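Local coordinates for twin-arginine translocation pathway signal protein (Burkholderia phytofirmans, PDB 2RJO) that probably serves as a periplasmic sugar-binding protein, holding beta-D-galactopyranose between its two lobes, as in sugar-binding relatives of its family, at residues Gln5-Leu15 with Val34-Gly45. Residues are numbered along the deposited sequence; the frame is centred on the assembly and turned at random.
Sequences QTTLACSFRSL and VGLPYVPLTTEG. With GAL (beta-D-galactopyranose), chain B; SO4 (sulfate ion), chain D.
Strands 7-12 and 38-42 are the parallel pair of the beta-alpha-beta unit that opens this periplasmic-binding-protein fold; helix 18-34 makes the crossover, and strand 65-69 continues the sheet beyond strand 7-12. Their axes approach to 4.6 Å at 18°, and the hydrogen bonds follow the parallel pattern: Leu8 N to Pro37 O, Val39 N to Leu8 O, Cys10 N to Val39 O, Leu41 N to Cys10 O, Phe12 N to Leu41 O and Thr43 N to Phe12 O. Leu8, Cys10, Phe12 and Tyr38 point to the face that meets helix 18-34. There Tyr38, its CG trans to the backbone N (chi1 176°), lays its ring alongside strand 7-12; Cys10 CB lies at the ring edge, 3.2 Å from Tyr38 OH. The Phe12 ring carries Leu41 O over one face, 3.8 Å above its plane and offset toward the rim, and also meets the ring of Tyr20. At the start of the pair, Leu8 CD1 reaches Val34 CG2 and Leu36 CB, both at 3.9 Å, a cluster extended by Leu261 and Leu265 of helix 253-268. Val39 points to the other face, and its CG2 touches Thr7 CG2 at 3.6 Å. Just past the C-terminal end of strand 7-12, Arg13 enters the galactose pocket. Arg13 O is gripped twice, by Glu44 N in the carbonyl plane and by Ser14 OG from above it, while an ST turn ties Gly45 N to Thr43 OG1. The Arg13 side chain, bent at chi3 (-69°), extends to the sugar. Asn72 OD1 accepts from Arg13 NE, Arg13 NH1 donates at 2.8 Å to O2 of a sulfate ion, probably from the crystallisation liquor, and Arg13 NH2 donates to galactose O6, in the guanidinium plane, at 3.0 Å.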
loop_
_atom_site.group_PDB
_atom_site.type_symbol
_atom_site.label_atom_id
_atom_site.label_comp_id
_atom_site.label_asym_id
_atom_site.label_seq_id
_atom_site.Cartn_x
_atom_site.Cartn_y
_atom_site.Cartn_z
ATOM N N GLN A 5 -6.823 -29.846 1.833
ATOM C CA GLN A 5 -5.863 -28.926 1.236
ATOM C C GLN A 5 -5.684 -27.691 2.090
ATOM O O GLN A 5 -6.578 -27.299 2.836
ATOM C CB GLN A 5 -6.328 -28.450 -0.135
ATOM C CG GLN A 5 -7.009 -29.470 -1.002
ATOM C CD GLN A 5 -7.771 -28.791 -2.116
ATOM O OE1 GLN A 5 -7.174 -28.222 -3.027
ATOM N NE2 GLN A 5 -9.102 -28.823 -2.036
ATOM N N THR A 6 -4.517 -27.074 1.966
ATOM C CA THR A 6 -4.231 -25.858 2.696
ATOM C C THR A 6 -5.065 -24.765 2.043
ATOM O O THR A 6 -5.222 -24.751 0.826
ATOM C CB THR A 6 -2.741 -25.478 2.593
ATOM O OG1 THR A 6 -1.958 -26.397 3.365
ATOM C CG2 THR A 6 -2.519 -24.072 3.113
ATOM N N THR A 7 -5.623 -23.866 2.845
ATOM C CA THR A 7 -6.416 -22.779 2.290
ATOM C C THR A 7 -5.564 -21.520 2.224
ATOM O O THR A 7 -4.773 -21.246 3.121
ATOM C CB THR A 7 -7.683 -22.500 3.150
ATOM O OG1 THR A 7 -8.545 -23.645 3.116
ATOM C CG2 THR A 7 -8.454 -21.314 2.604
ATOM N N LEU A 8 -5.694 -20.772 1.139
ATOM C CA LEU A 8 -4.955 -19.532 1.014
ATOM C C LEU A 8 -5.983 -18.415 1.178
ATOM O O LEU A 8 -7.042 -18.449 0.545
ATOM C CB LEU A 8 -4.271 -19.447 -0.358
ATOM C CG LEU A 8 -3.212 -20.510 -0.668
ATOM C CD1 LEU A 8 -2.649 -20.291 -2.055
ATOM C CD2 LEU A 8 -2.103 -20.452 0.366
ATOM N N ALA A 9 -5.689 -17.441 2.038
ATOM C CA ALA A 9 -6.612 -16.333 2.256
ATOM C C ALA A 9 -5.894 -14.993 2.210
ATOM O O ALA A 9 -4.718 -14.892 2.560
ATOM C CB ALA A 9 -7.315 -16.492 3.581
ATOM N N CYS A 10 -6.613 -13.967 1.765
ATOM C CA CYS A 10 -6.054 -12.626 1.673
ATOM C C CYS A 10 -7.027 -11.619 2.282
ATOM O O CYS A 10 -8.181 -11.508 1.848
ATOM C CB CYS A 10 -5.775 -12.279 0.213
ATOM S SG CYS A 10 -4.894 -10.728 -0.028
ATOM N N SER A 11 -6.564 -10.898 3.300
ATOM C CA SER A 11 -7.390 -9.907 3.981
ATOM C C SER A 11 -6.952 -8.478 3.695
ATOM O O SER A 11 -5.775 -8.136 3.819
ATOM C CB SER A 11 -7.366 -10.134 5.496
ATOM O OG SER A 11 -8.059 -9.091 6.166
ATOM N N PHE A 12 -7.915 -7.641 3.325
ATOM C CA PHE A 12 -7.642 -6.241 3.031
ATOM C C PHE A 12 -8.868 -5.352 3.239
ATOM O O PHE A 12 -9.988 -5.836 3.416
ATOM C CB PHE A 12 -7.093 -6.108 1.610
ATOM C CG PHE A 12 -7.910 -6.810 0.584
ATOM C CD1 PHE A 12 -8.942 -6.149 -0.077
ATOM C CD2 PHE A 12 -7.666 -8.149 0.287
ATOM C CE1 PHE A 12 -9.726 -6.813 -1.030
ATOM C CE2 PHE A 12 -8.446 -8.825 -0.665
ATOM C CZ PHE A 12 -9.476 -8.153 -1.321
ATOM N N ARG A 13 -8.652 -4.044 3.209
ATOM C CA ARG A 13 -9.728 -3.098 3.465
ATOM C C ARG A 13 -10.895 -3.053 2.475
ATOM O O ARG A 13 -12.033 -3.286 2.878
ATOM C CB ARG A 13 -9.144 -1.692 3.653
ATOM C CG ARG A 13 -9.933 -0.829 4.630
ATOM C CD ARG A 13 -9.226 0.462 4.973
ATOM N NE ARG A 13 -8.010 0.281 5.770
ATOM C CZ ARG A 13 -6.780 0.252 5.268
ATOM N NH1 ARG A 13 -6.588 0.389 3.960
ATOM N NH2 ARG A 13 -5.734 0.108 6.078
ATOM N N SER A 14 -10.643 -2.772 1.197
ATOM C CA SER A 14 -11.756 -2.685 0.248
ATOM C C SER A 14 -11.488 -2.964 -1.220
ATOM O O SER A 14 -10.381 -2.745 -1.720
ATOM C CB SER A 14 -12.393 -1.303 0.357
ATOM O OG SER A 14 -12.731 -1.034 1.702
ATOM N N LEU A 15 -12.528 -3.433 -1.914
ATOM C CA LEU A 15 -12.438 -3.721 -3.350
ATOM C C LEU A 15 -12.702 -2.464 -4.174
ATOM O O LEU A 15 -12.608 -2.490 -5.403
ATOM C CB LEU A 15 -13.464 -4.785 -3.769
ATOM C CG LEU A 15 -13.125 -6.282 -3.794
ATOM C CD1 LEU A 15 -11.814 -6.489 -4.547
ATOM C CD2 LEU A 15 -13.028 -6.829 -2.387
ATOM N N VAL A 34 -0.570 -22.719 -7.645
ATOM C CA VAL A 34 -0.305 -23.870 -6.791
ATOM C C VAL A 34 -1.514 -24.792 -6.635
ATOM O O VAL A 34 -1.447 -25.796 -5.936
ATOM C CB VAL A 34 0.183 -23.437 -5.390
ATOM C CG1 VAL A 34 1.530 -22.746 -5.508
ATOM C CG2 VAL A 34 -0.843 -22.518 -4.738
ATOM N N GLY A 35 -2.618 -24.439 -7.283
ATOM C CA GLY A 35 -3.817 -25.252 -7.207
ATOM C C GLY A 35 -4.430 -25.391 -5.826
ATOM O O GLY A 35 -4.911 -26.469 -5.472
ATOM N N LEU A 36 -4.411 -24.320 -5.037
ATOM C CA LEU A 36 -5.001 -24.357 -3.698
ATOM C C LEU A 36 -6.213 -23.430 -3.617
ATOM O O LEU A 36 -6.266 -22.396 -4.279
ATOM C CB LEU A 36 -3.971 -23.956 -2.631
ATOM C CG LEU A 36 -2.732 -24.838 -2.476
ATOM C CD1 LEU A 36 -1.730 -24.152 -1.581
ATOM C CD2 LEU A 36 -3.111 -26.182 -1.905
ATOM N N PRO A 37 -7.217 -23.804 -2.815
ATOM C CA PRO A 37 -8.407 -22.961 -2.689
ATOM C C PRO A 37 -8.034 -21.576 -2.171
ATOM O O PRO A 37 -7.151 -21.431 -1.319
ATOM C CB PRO A 37 -9.292 -23.751 -1.720
ATOM C CG PRO A 37 -8.301 -24.517 -0.894
ATOM C CD PRO A 37 -7.305 -24.978 -1.931
ATOM N N TYR A 38 -8.714 -20.566 -2.700
ATOM C CA TYR A 38 -8.464 -19.182 -2.339
ATOM C C TYR A 38 -9.671 -18.536 -1.666
ATOM O O TYR A 38 -10.803 -18.777 -2.072
ATOM C CB TYR A 38 -8.106 -18.382 -3.589
ATOM C CG TYR A 38 -7.937 -16.924 -3.306
ATOM C CD1 TYR A 38 -6.955 -16.486 -2.430
ATOM C CD2 TYR A 38 -8.768 -15.978 -3.904
ATOM C CE1 TYR A 38 -6.795 -15.142 -2.148
ATOM C CE2 TYR A 38 -8.618 -14.616 -3.629
ATOM C CZ TYR A 38 -7.624 -14.210 -2.748
ATOM O OH TYR A 38 -7.452 -12.875 -2.470
ATOM N N VAL A 39 -9.416 -17.703 -0.657
ATOM C CA VAL A 39 -10.480 -17.025 0.080
ATOM C C VAL A 39 -10.164 -15.556 0.307
ATOM O O VAL A 39 -9.280 -15.214 1.088
ATOM C CB VAL A 39 -10.712 -17.679 1.448
ATOM C CG1 VAL A 39 -11.866 -16.992 2.164
ATOM C CG2 VAL A 39 -11.005 -19.142 1.267
ATOM N N PRO A 40 -10.876 -14.662 -0.391
ATOM C CA PRO A 40 -10.591 -13.244 -0.184
ATOM C C PRO A 40 -11.420 -12.724 0.979
ATOM O O PRO A 40 -12.562 -13.126 1.147
ATOM C CB PRO A 40 -10.986 -12.624 -1.521
ATOM C CG PRO A 40 -12.179 -13.438 -1.908
ATOM C CD PRO A 40 -11.789 -14.859 -1.532
ATOM N N LEU A 41 -10.839 -11.858 1.799
ATOM C CA LEU A 41 -11.568 -11.298 2.928
ATOM C C LEU A 41 -11.479 -9.776 2.876
ATOM O O LEU A 41 -10.388 -9.220 2.753
ATOM C CB LEU A 41 -10.997 -11.831 4.249
ATOM C CG LEU A 41 -11.061 -13.356 4.472
ATOM C CD1 LEU A 41 -10.463 -13.690 5.830
ATOM C CD2 LEU A 41 -12.493 -13.861 4.398
ATOM N N THR A 42 -12.632 -9.109 2.935
ATOM C CA THR A 42 -12.679 -7.649 2.893
ATOM C C THR A 42 -13.316 -7.129 4.181
ATOM O O THR A 42 -14.426 -7.524 4.530
ATOM C CB THR A 42 -13.506 -7.148 1.686
ATOM O OG1 THR A 42 -13.032 -7.774 0.489
ATOM C CG2 THR A 42 -13.356 -5.628 1.526
ATOM N N THR A 43 -12.608 -6.243 4.877
ATOM C CA THR A 43 -13.073 -5.673 6.147
ATOM C C THR A 43 -13.996 -4.475 5.968
ATOM O O THR A 43 -14.906 -4.252 6.770
ATOM C CB THR A 43 -11.890 -5.193 7.009
ATOM O OG1 THR A 43 -11.256 -4.083 6.361
ATOM C CG2 THR A 43 -10.881 -6.310 7.207
ATOM N N GLU A 44 -13.741 -3.707 4.912
ATOM C CA GLU A 44 -14.498 -2.501 4.585
ATOM C C GLU A 44 -14.315 -1.425 5.654
ATOM O O GLU A 44 -15.168 -0.566 5.856
ATOM C CB GLU A 44 -15.986 -2.822 4.346
ATOM C CG GLU A 44 -16.923 -2.650 5.526
ATOM C CD GLU A 44 -17.284 -3.969 6.179
ATOM O OE1 GLU A 44 -17.400 -4.980 5.437
ATOM O OE2 GLU A 44 -17.456 -3.989 7.422
ATOM N N GLY A 45 -13.171 -1.476 6.331
ATOM C CA GLY A 45 -12.858 -0.477 7.339
ATOM C C GLY A 45 -13.113 -0.877 8.774
ATOM O O GLY A 45 -12.749 -0.148 9.704
HETATM C C1 GAL B . -4.308 1.548 0.925
HETATM C C2 GAL B . -3.290 2.439 0.177
HETATM C C3 GAL B . -1.900 1.766 0.246
HETATM C C4 GAL B . -1.503 1.608 1.724
HETATM C C5 GAL B . -2.598 0.732 2.395
HETATM C C6 GAL B . -2.246 0.559 3.858
HETATM O O1 GAL B . -5.602 2.178 0.879
HETATM O O2 GAL B . -3.681 2.571 -1.189
HETATM O O3 GAL B . -0.929 2.578 -0.412
HETATM O O4 GAL B . -1.481 2.897 2.337
HETATM O O5 GAL B . -3.907 1.387 2.314
HETATM O O6 GAL B . -3.248 -0.246 4.449
HETATM S S SO4 D . -9.046 1.676 1.062
HETATM O O1 SO4 D . -10.028 0.572 1.223
HETATM O O2 SO4 D . -8.257 1.855 2.302
HETATM O O3 SO4 D . -9.754 2.929 0.700
HETATM O O4 SO4 D . -8.113 1.314 -0.025
#